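Local coordinates for triacylglycerol lipase (PDB 5AH1), which hydrolyses ester bonds, including those of synthetic polyesters, as a zinc-binding triacylglycerol lipase of the alpha/beta-hydrolase clan, at residues 91-96 with 268-273; 234-239 with 357-362; 276-279 with 283-286; 377-382 with 388-393. One frame throughout, in Å; residues are numbered along the deposited sequence.

Contact 1: 91-96 with 268-273; sequences RDELLG and DLKLDQ
Glu93 reaches from the 91-96 loop to Asp268 and Lys270, and its carboxylate makes the whole contact. CB leaves the backbone heading for 268-273; CG lies anti to the carbonyl carbon (chi1 -60°) and the chain, extended beyond CG, carries CD to 3.4 Å from NZ of Lys270. At the tip the two oxygens divide the work. OE1 of Glu93 meets NZ of Lys270 at 2.8 Å on its syn side, a hydrogen-bonded salt bridge between side chains that approach from opposite directions. OE2 of Glu93 takes a weak, bent bond from the backbone N of Asp268 (2.9 Å) and rests 3.5 Å from CB of Asp268. The ammonium has a second acceptor: NZ of Lys270 also donates to the backbone O of Asp268 at 3.0 Å; it is the bend at the last torsion of Lys270 that swings NZ back over its own loop. OE1 of Glu93 also accepts from Gly90 N, so two donors hold this buried oxygen. Asp268 folds the loop further: OD1 of Asp268 accepts from N of Lys270 at 2.8 Å, from above the carboxylate plane, while OD2 pairs with Arg161. What results is an Asx turn tied by a buried salt bridge to the loop after strand 80-83, joining two connections of an alpha/beta-hydrolase fold.

Contact 2: 234-239 with 357-362; sequences TTLSDL and YPTANL. With K (potassium ion), chain D.
Leu236 and Leu239, one turn apart on helix 235-239, face Thr359 and Leu362 of helix 357-363, and everything that passes between the two segments is apolar. Both methyls of Leu236 lean on the methyl of Thr359 from one side: CD1 of Leu236 is 3.8 Å from CG2 of Thr359, and CD2 of Leu236 is 4.0 Å from that same CG2. The hydroxyl of Thr359 is engaged elsewhere, with Gly385 O and Phe356 O. CG of Leu239 sits between its own N and carbonyl carbon (chi1 69°), from where both methyls reach Leu362: CD1 of Leu239 is 4.0 Å from CD1 of Leu362, the side chains crossing at about a right angle, while CD2 lies against the backbone C of Leu362. Two short helices outside the central parallel sheet of this alpha/beta-hydrolase thus touch over a small patch, and Met363 extends it by packing on Leu236.

Polar bonds lie within a segment or run to the rest of the chain, not from one helix to the other. Thr234 is the N-cap: its OG1 accepts from N of Leu236 at 3.1 Å and also bonds to Val386 O.

Metal binding falls to later carbonyls of the same segment. Potassium is held by O of Ser237 at 2.8 Å and O of Asp238 at 2.7 Å, with Met240 O as the third protein ligand.

Contact 3: 276-279 with 283-286; sequences LKKQ and SQRD
Lys278 and Gln284 stand with their CA atoms 7.8 Å apart, the closest pair where an irregular loop doubles back into the first turn of helix 284-292. Their side chains bridge that distance. Lys278 sets out toward the helix with CG anti to its own nitrogen, and a bend at the third torsion (chi3 69°) turns the end of the chain so that NZ comes to the amide of Gln284. The bond from NZ of Lys278 to OE1 of Gln284 is 2.8 Å long and runs nearly along the C=O axis, so the ammonium meets the carbonyl head-on. On the way, CD of Lys278 passes 4.1 Å from the backbone O of Ser283 and CE lies 3.7 Å from OE1 of Gln284.

Gln284 has to fold back for this: its CB points away from the loop, and the bend at chi2, 80°, returns the carboxamide. That group is gripped from both ends, because NE2 of Gln284 donates to Tyr267 O while OE1 receives the lysine, which fixes which end of the amide is which. The two side chains cross at about a right angle, and Lys278 also packs on Tyr287 one turn further along the helix. One residue earlier, Lys277 O accepts from Arg290 NH2, a second tie to the same helix.

Ser283 starts the helix. Its OG accepts from N of Asp286 at 3.0 Å with a nearly straight N-H (160°), the signature of a serine N-cap.

Contact 4: 377-382 with 388-393; sequences DKKWFP and NCISQD
Ile390 presents CG2 to the indole of Trp380 because its CG1 is anti to the backbone N (chi1 -171°), which leaves CG2 between N and the carbonyl carbon; Trp380, its CG beside its own N, lays the ring across that methyl. CG2 of Ile390 stands 3.7 Å from the centroid of the five-membered ring of Trp380, 20° off the normal, a CH-pi contact over the face. Asn388 comes instead at the ring's edge, with CG 3.6 Å from CE3 of Trp380. Its amide, steeply turned to the indole, sends ND2 to the backbone O of Trp380 at 2.8 Å along an almost straight line (170°), the acceptor lying in the amide plane. This loop pair lies between helix 357-363 and strand 403-405; one side opens with an Asx turn, OD1 of Asp377 accepting from N of Lys379, at the start of the 3-10 segment 378-380.

One backbone bond crosses directly: N of Cys389 donates to O of Pro382 at 2.9 Å, and SG of Cys389 packs 4.0 Å from CB of Pro382. Between the loops, water 1 donates to O of Lys379 and to O of Pro382, each at 2.8 Å, and accepts from N of Ile390.

How the contacts relate
The four contacts form two touching pairs on the alpha/beta-hydrolase framework. Contacts 1 and 3, with centres 12 Å apart, follow each other along the chain and are joined by a probable hydrogen bond from N of Leu276 to O of Leu271 (3.2 Å). Contacts 2 and 4 lie 11 Å apart between centres; OD1 of Asn388 probably accepts from N of Thr235 at 2.9 Å, tying contact 4 to the first turn of the helix whose later carbonyls bind potassium. Contacts 1 and 4 sit on opposite sides of the chain's centre, 31 Å between centres. Zinc lies about 12 Å from the side chain of Lys270, and Gln273 of contact 1 bonds to its ligand Asp130.

Contact 1: 91-96 with 268-273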
# COMPACT_ATOMS: atom_id res chain seq x y z
N ARG A 91 -1.30 5.75 13.57
CA ARG A 91 -1.95 5.26 14.78
C ARG A 91 -2.53 6.37 15.64
O ARG A 91 -3.47 6.13 16.39
CB ARG A 91 -0.97 4.43 15.61
CG ARG A 91 -0.60 3.12 14.97
CD ARG A 91 0.35 2.30 15.85
NE ARG A 91 -0.19 2.01 17.18
CZ ARG A 91 -1.02 1.01 17.44
NH1 ARG A 91 -1.44 0.20 16.48
NH2 ARG A 91 -1.46 0.81 18.68
N ASP A 92 -1.95 7.57 15.54
CA ASP A 92 -2.40 8.74 16.29
C ASP A 92 -3.42 9.58 15.51
O ASP A 92 -3.75 10.68 15.93
CB ASP A 92 -1.19 9.62 16.62
CG ASP A 92 -0.51 10.18 15.38
OD1 ASP A 92 -0.37 9.44 14.39
OD2 ASP A 92 -0.12 11.38 15.40
N GLU A 93 -3.91 9.07 14.39
CA GLU A 93 -4.86 9.80 13.56
C GLU A 93 -6.21 9.08 13.52
O GLU A 93 -6.31 7.93 13.93
CB GLU A 93 -4.28 9.99 12.15
CG GLU A 93 -2.97 10.78 12.16
CD GLU A 93 -2.40 11.08 10.79
OE1 GLU A 93 -1.70 10.23 10.22
OE2 GLU A 93 -2.60 12.21 10.30
N LEU A 94 -7.23 9.80 13.06
CA LEU A 94 -8.58 9.26 12.87
C LEU A 94 -9.22 8.79 14.16
O LEU A 94 -10.05 7.87 14.16
CB LEU A 94 -8.59 8.12 11.83
CG LEU A 94 -8.01 8.44 10.46
CD1 LEU A 94 -8.25 7.27 9.52
CD2 LEU A 94 -8.59 9.74 9.89
N LEU A 95 -8.86 9.44 15.26
CA LEU A 95 -9.47 9.18 16.57
C LEU A 95 -9.41 7.71 16.92
O LEU A 95 -10.34 7.16 17.51
CB LEU A 95 -10.91 9.70 16.59
CG LEU A 95 -10.99 11.22 16.43
CD1 LEU A 95 -12.42 11.68 16.29
CD2 LEU A 95 -10.33 11.94 17.59
N GLY A 96 -8.30 7.07 16.57
CA GLY A 96 -8.05 5.71 17.00
C GLY A 96 -8.46 4.63 16.02
O GLY A 96 -8.15 3.46 16.26
N ASP A 268 -3.58 14.33 8.66
CA ASP A 268 -2.59 15.23 8.09
C ASP A 268 -2.16 14.59 6.77
O ASP A 268 -1.85 13.41 6.73
CB ASP A 268 -1.43 15.33 9.09
CG ASP A 268 -0.24 16.18 8.63
OD1 ASP A 268 -0.18 16.65 7.47
OD2 ASP A 268 0.67 16.37 9.48
N LEU A 269 -2.21 15.35 5.68
CA LEU A 269 -1.83 14.83 4.36
C LEU A 269 -0.32 14.80 4.13
O LEU A 269 0.14 14.21 3.16
CB LEU A 269 -2.51 15.60 3.24
CG LEU A 269 -4.04 15.58 3.30
CD1 LEU A 269 -4.61 16.54 2.27
CD2 LEU A 269 -4.58 14.18 3.11
N LYS A 270 0.44 15.42 5.03
CA LYS A 270 1.90 15.27 5.07
C LYS A 270 2.59 15.69 3.78
O LYS A 270 3.60 15.11 3.39
CB LYS A 270 2.27 13.83 5.46
CG LYS A 270 1.47 13.32 6.66
CD LYS A 270 1.94 11.96 7.21
CE LYS A 270 1.09 11.55 8.40
NZ LYS A 270 -0.32 11.26 8.05
N LEU A 271 2.10 16.77 3.17
CA LEU A 271 2.68 17.32 1.94
C LEU A 271 3.65 18.47 2.24
O LEU A 271 3.78 19.40 1.45
CB LEU A 271 1.56 17.73 0.98
CG LEU A 271 0.79 16.53 0.41
CD1 LEU A 271 -0.52 16.97 -0.20
CD2 LEU A 271 1.62 15.74 -0.59
N ASP A 272 4.34 18.38 3.37
CA ASP A 272 5.31 19.37 3.81
C ASP A 272 6.32 19.72 2.71
O ASP A 272 6.70 20.88 2.55
CB ASP A 272 6.11 18.85 5.02
CG ASP A 272 5.25 18.45 6.19
OD1 ASP A 272 4.16 17.87 6.00
OD2 ASP A 272 5.69 18.69 7.33
N GLN A 273 6.77 18.71 1.97
CA GLN A 273 7.86 18.89 1.03
C GLN A 273 7.46 19.78 -0.14
O GLN A 273 8.32 20.38 -0.77
CB GLN A 273 8.44 17.55 0.55
CG GLN A 273 7.62 16.78 -0.49
CD GLN A 273 6.50 15.97 0.11
OE1 GLN A 273 5.82 16.40 1.04
NE2 GLN A 273 6.30 14.78 -0.43

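Contact 2: 234-239 with 357-362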
# COMPACT_ATOMS: atom_id res chain seq x y z
N THR A 234 -3.18 0.58 -11.18
CA THR A 234 -4.59 0.34 -11.22
C THR A 234 -5.22 1.25 -12.26
O THR A 234 -4.94 2.44 -12.32
CB THR A 234 -5.28 0.57 -9.86
OG1 THR A 234 -6.68 0.56 -10.09
CG2 THR A 234 -4.85 1.89 -9.19
N THR A 235 -6.10 0.67 -13.07
CA THR A 235 -6.78 1.46 -14.08
C THR A 235 -7.80 2.43 -13.48
O THR A 235 -8.27 3.31 -14.18
CB THR A 235 -7.43 0.60 -15.18
OG1 THR A 235 -8.48 -0.20 -14.62
CG2 THR A 235 -6.39 -0.26 -15.89
N LEU A 236 -8.05 2.33 -12.18
CA LEU A 236 -8.85 3.35 -11.51
C LEU A 236 -8.16 4.71 -11.61
O LEU A 236 -8.81 5.74 -11.84
CB LEU A 236 -9.12 3.00 -10.05
CG LEU A 236 -10.07 3.95 -9.31
CD1 LEU A 236 -11.43 4.02 -9.99
CD2 LEU A 236 -10.21 3.51 -7.88
N SER A 237 -6.83 4.73 -11.47
CA SER A 237 -6.13 5.98 -11.69
C SER A 237 -6.17 6.36 -13.17
O SER A 237 -6.44 7.52 -13.51
CB SER A 237 -4.69 5.94 -11.19
OG SER A 237 -4.09 7.18 -11.54
N ASP A 238 -5.89 5.42 -14.07
CA ASP A 238 -5.87 5.72 -15.50
C ASP A 238 -7.17 6.41 -15.95
O ASP A 238 -7.14 7.37 -16.71
CB ASP A 238 -5.72 4.46 -16.32
CG ASP A 238 -4.41 3.73 -16.10
OD1 ASP A 238 -3.59 4.11 -15.26
OD2 ASP A 238 -4.21 2.70 -16.78
N LEU A 239 -8.31 5.92 -15.47
CA LEU A 239 -9.59 6.30 -16.01
C LEU A 239 -10.15 7.61 -15.42
O LEU A 239 -11.06 8.21 -16.00
CB LEU A 239 -10.62 5.16 -15.91
CG LEU A 239 -11.15 4.74 -14.53
CD1 LEU A 239 -12.34 5.58 -14.10
CD2 LEU A 239 -11.54 3.29 -14.58
N TYR A 357 -18.86 0.16 -5.53
CA TYR A 357 -19.62 -0.26 -6.70
C TYR A 357 -19.21 0.52 -7.97
O TYR A 357 -18.95 -0.08 -9.00
CB TYR A 357 -21.13 -0.12 -6.48
CG TYR A 357 -21.79 -1.11 -5.53
CD1 TYR A 357 -21.11 -2.20 -5.00
CD2 TYR A 357 -23.12 -0.94 -5.18
CE1 TYR A 357 -21.74 -3.08 -4.14
CE2 TYR A 357 -23.75 -1.81 -4.32
CZ TYR A 357 -23.08 -2.88 -3.81
OH TYR A 357 -23.74 -3.73 -2.96
N PRO A 358 -19.14 1.86 -7.89
CA PRO A 358 -18.85 2.55 -9.15
C PRO A 358 -17.41 2.35 -9.62
O PRO A 358 -17.15 2.27 -10.83
CB PRO A 358 -19.12 4.02 -8.83
CG PRO A 358 -19.04 4.12 -7.36
CD PRO A 358 -19.49 2.79 -6.81
N THR A 359 -16.47 2.27 -8.68
CA THR A 359 -15.07 2.08 -9.02
C THR A 359 -14.85 0.69 -9.60
O THR A 359 -14.17 0.53 -10.62
CB THR A 359 -14.17 2.34 -7.81
OG1 THR A 359 -14.62 1.55 -6.70
CG2 THR A 359 -14.22 3.81 -7.42
N ALA A 360 -15.42 -0.33 -8.97
CA ALA A 360 -15.33 -1.70 -9.48
C ALA A 360 -15.96 -1.81 -10.86
O ALA A 360 -15.43 -2.46 -11.74
CB ALA A 360 -16.02 -2.66 -8.53
N ASN A 361 -17.11 -1.17 -11.04
CA ASN A 361 -17.82 -1.31 -12.30
C ASN A 361 -17.11 -0.55 -13.42
O ASN A 361 -17.06 -1.03 -14.55
CB ASN A 361 -19.29 -0.91 -12.12
CG ASN A 361 -20.03 -1.85 -11.15
OD1 ASN A 361 -19.57 -2.98 -10.90
ND2 ASN A 361 -21.14 -1.39 -10.58
N LEU A 362 -16.54 0.62 -13.13
CA LEU A 362 -15.78 1.31 -14.16
C LEU A 362 -14.49 0.58 -14.54
O LEU A 362 -14.20 0.43 -15.72
CB LEU A 362 -15.50 2.78 -13.78
CG LEU A 362 -16.71 3.73 -13.87
CD1 LEU A 362 -16.26 5.16 -13.79
CD2 LEU A 362 -17.56 3.53 -15.15
K K D . -6.11 9.50 -15.42

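Contact 3: 276-279 with 283-286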
# COMPACT_ATOMS: atom_id res chain seq x y z
N LEU A 276 2.88 22.46 1.28
CA LEU A 276 1.45 22.31 1.50
C LEU A 276 1.10 21.86 2.92
O LEU A 276 0.11 21.17 3.12
CB LEU A 276 0.85 21.36 0.44
CG LEU A 276 0.85 21.92 -0.99
CD1 LEU A 276 0.42 20.85 -1.97
CD2 LEU A 276 -0.04 23.15 -1.09
N LYS A 277 1.84 22.33 3.92
CA LYS A 277 1.40 22.18 5.30
C LYS A 277 0.14 23.00 5.56
O LYS A 277 -0.06 24.05 4.94
CB LYS A 277 2.49 22.63 6.28
CG LYS A 277 3.73 21.78 6.18
CD LYS A 277 4.88 22.34 7.00
CE LYS A 277 4.67 22.14 8.48
NZ LYS A 277 5.99 22.21 9.18
N LYS A 278 -0.71 22.55 6.48
CA LYS A 278 -1.82 23.36 6.94
C LYS A 278 -1.29 24.68 7.52
O LYS A 278 -0.36 24.68 8.33
CB LYS A 278 -2.64 22.61 7.98
CG LYS A 278 -3.90 23.36 8.39
CD LYS A 278 -5.02 22.44 8.86
CE LYS A 278 -4.67 21.78 10.14
NZ LYS A 278 -5.86 21.08 10.68
N GLN A 279 -1.86 25.80 7.09
CA GLN A 279 -1.37 27.12 7.50
C GLN A 279 -1.83 27.49 8.91
O GLN A 279 -2.84 26.98 9.41
CB GLN A 279 -1.83 28.19 6.51
CG GLN A 279 -1.28 28.02 5.10
CD GLN A 279 -2.01 28.88 4.06
OE1 GLN A 279 -3.12 29.35 4.30
NE2 GLN A 279 -1.39 29.04 2.89
N SER A 283 -8.54 26.27 8.92
CA SER A 283 -9.40 25.15 9.28
C SER A 283 -9.06 23.92 8.46
O SER A 283 -8.48 24.02 7.38
CB SER A 283 -10.86 25.51 9.03
OG SER A 283 -11.09 25.67 7.64
N GLN A 284 -9.46 22.75 8.94
CA GLN A 284 -9.27 21.52 8.18
C GLN A 284 -9.97 21.62 6.83
O GLN A 284 -9.42 21.20 5.81
CB GLN A 284 -9.74 20.29 8.96
CG GLN A 284 -9.42 18.95 8.30
CD GLN A 284 -7.98 18.50 8.52
OE1 GLN A 284 -7.16 19.24 9.06
NE2 GLN A 284 -7.68 17.29 8.10
N ARG A 285 -11.18 22.16 6.80
CA ARG A 285 -11.91 22.27 5.54
C ARG A 285 -11.17 23.14 4.53
O ARG A 285 -11.10 22.81 3.35
CB ARG A 285 -13.32 22.81 5.77
CG ARG A 285 -14.13 22.98 4.49
CD ARG A 285 -14.03 24.42 3.97
NE ARG A 285 -14.50 24.54 2.60
CZ ARG A 285 -15.77 24.74 2.24
NH1 ARG A 285 -16.72 24.84 3.16
NH2 ARG A 285 -16.08 24.84 0.96
N ASP A 286 -10.64 24.28 4.97
CA ASP A 286 -9.94 25.17 4.06
C ASP A 286 -8.64 24.53 3.57
O ASP A 286 -8.26 24.67 2.40
CB ASP A 286 -9.69 26.52 4.72
CG ASP A 286 -10.94 27.40 4.76
OD1 ASP A 286 -11.95 27.06 4.11
OD2 ASP A 286 -10.90 28.45 5.43

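Contact 4: 377-382 with 388-393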
# COMPACT_ATOMS: atom_id res chain seq x y z
N ASP A 377 -6.83 -4.88 -21.47
CA ASP A 377 -7.84 -5.73 -22.08
C ASP A 377 -8.66 -6.42 -20.99
O ASP A 377 -8.58 -6.07 -19.81
CB ASP A 377 -7.21 -6.75 -23.05
CG ASP A 377 -6.29 -7.77 -22.36
OD1 ASP A 377 -6.17 -7.78 -21.12
OD2 ASP A 377 -5.70 -8.60 -23.09
N LYS A 378 -9.47 -7.39 -21.40
CA LYS A 378 -10.44 -8.00 -20.50
C LYS A 378 -9.80 -8.69 -19.28
O LYS A 378 -10.45 -8.83 -18.26
CB LYS A 378 -11.33 -8.98 -21.26
CG LYS A 378 -10.58 -10.21 -21.74
CD LYS A 378 -11.43 -11.13 -22.59
CE LYS A 378 -10.59 -12.30 -23.10
NZ LYS A 378 -11.32 -13.24 -23.99
N LYS A 379 -8.54 -9.09 -19.39
CA LYS A 379 -7.87 -9.72 -18.25
C LYS A 379 -7.75 -8.73 -17.09
O LYS A 379 -7.58 -9.13 -15.94
CB LYS A 379 -6.47 -10.21 -18.64
CG LYS A 379 -6.39 -11.04 -19.91
CD LYS A 379 -4.93 -11.40 -20.33
CE LYS A 379 -3.82 -10.46 -19.79
NZ LYS A 379 -3.75 -9.07 -20.36
N TRP A 380 -7.86 -7.44 -17.38
CA TRP A 380 -7.75 -6.40 -16.37
C TRP A 380 -9.07 -6.11 -15.67
O TRP A 380 -9.11 -5.39 -14.69
CB TRP A 380 -7.21 -5.11 -16.98
CG TRP A 380 -5.75 -5.17 -17.28
CD1 TRP A 380 -5.14 -5.84 -18.30
CD2 TRP A 380 -4.72 -4.51 -16.55
NE1 TRP A 380 -3.79 -5.63 -18.25
CE2 TRP A 380 -3.50 -4.83 -17.17
CE3 TRP A 380 -4.70 -3.69 -15.42
CZ2 TRP A 380 -2.28 -4.33 -16.72
CZ3 TRP A 380 -3.50 -3.22 -14.96
CH2 TRP A 380 -2.30 -3.55 -15.59
N PHE A 381 -10.18 -6.64 -16.19
CA PHE A 381 -11.47 -6.30 -15.63
C PHE A 381 -11.71 -6.73 -14.16
O PHE A 381 -12.25 -5.94 -13.37
CB PHE A 381 -12.63 -6.81 -16.49
CG PHE A 381 -12.72 -6.20 -17.88
CD1 PHE A 381 -12.02 -5.06 -18.26
CD2 PHE A 381 -13.55 -6.80 -18.81
CE1 PHE A 381 -12.16 -4.55 -19.56
CE2 PHE A 381 -13.68 -6.30 -20.08
CZ PHE A 381 -12.98 -5.18 -20.46
N PRO A 382 -11.37 -7.97 -13.79
CA PRO A 382 -11.62 -8.36 -12.39
C PRO A 382 -10.86 -7.47 -11.42
O PRO A 382 -9.70 -7.11 -11.66
CB PRO A 382 -11.14 -9.82 -12.33
CG PRO A 382 -11.30 -10.31 -13.75
CD PRO A 382 -10.94 -9.12 -14.61
N ASN A 388 -7.02 -3.68 -10.00
CA ASN A 388 -7.23 -4.83 -10.88
C ASN A 388 -6.51 -6.06 -10.33
O ASN A 388 -5.36 -5.96 -9.93
CB ASN A 388 -6.71 -4.52 -12.28
CG ASN A 388 -7.05 -3.12 -12.74
OD1 ASN A 388 -6.43 -2.16 -12.30
ND2 ASN A 388 -8.05 -2.99 -13.62
N CYS A 389 -7.16 -7.22 -10.35
CA CYS A 389 -6.56 -8.43 -9.82
C CYS A 389 -5.27 -8.80 -10.52
O CYS A 389 -4.32 -9.23 -9.87
CB CYS A 389 -7.55 -9.60 -9.88
SG CYS A 389 -9.04 -9.36 -8.92
N ILE A 390 -5.23 -8.62 -11.83
CA ILE A 390 -4.07 -9.02 -12.61
C ILE A 390 -2.80 -8.30 -12.15
O ILE A 390 -1.70 -8.81 -12.29
CB ILE A 390 -4.31 -8.76 -14.14
CG1 ILE A 390 -3.21 -9.39 -14.99
CG2 ILE A 390 -4.44 -7.28 -14.44
CD1 ILE A 390 -3.45 -9.28 -16.48
N SER A 391 -2.98 -7.09 -11.61
CA SER A 391 -1.87 -6.24 -11.21
C SER A 391 -1.25 -6.65 -9.86
O SER A 391 -0.15 -6.23 -9.54
CB SER A 391 -2.40 -4.82 -11.10
OG SER A 391 -1.40 -3.90 -10.73
N GLN A 392 -1.95 -7.50 -9.10
CA GLN A 392 -1.62 -7.69 -7.70
C GLN A 392 -0.56 -8.76 -7.42
O GLN A 392 0.09 -8.72 -6.36
CB GLN A 392 -2.90 -7.98 -6.91
CG GLN A 392 -3.88 -6.82 -6.89
CD GLN A 392 -5.11 -7.13 -6.08
OE1 GLN A 392 -5.01 -7.76 -5.03
NE2 GLN A 392 -6.28 -6.75 -6.56
N ASP A 393 -0.35 -9.70 -8.34
CA ASP A 393 0.54 -10.82 -8.06
C ASP A 393 2.02 -10.46 -8.12
O ASP A 393 2.86 -11.24 -7.66
CB ASP A 393 0.22 -12.05 -8.93
CG ASP A 393 0.45 -11.83 -10.40
OD1 ASP A 393 0.79 -10.70 -10.80
OD2 ASP A 393 0.28 -12.81 -11.15
O HOH W 1 -7.66 -8.12 -13.31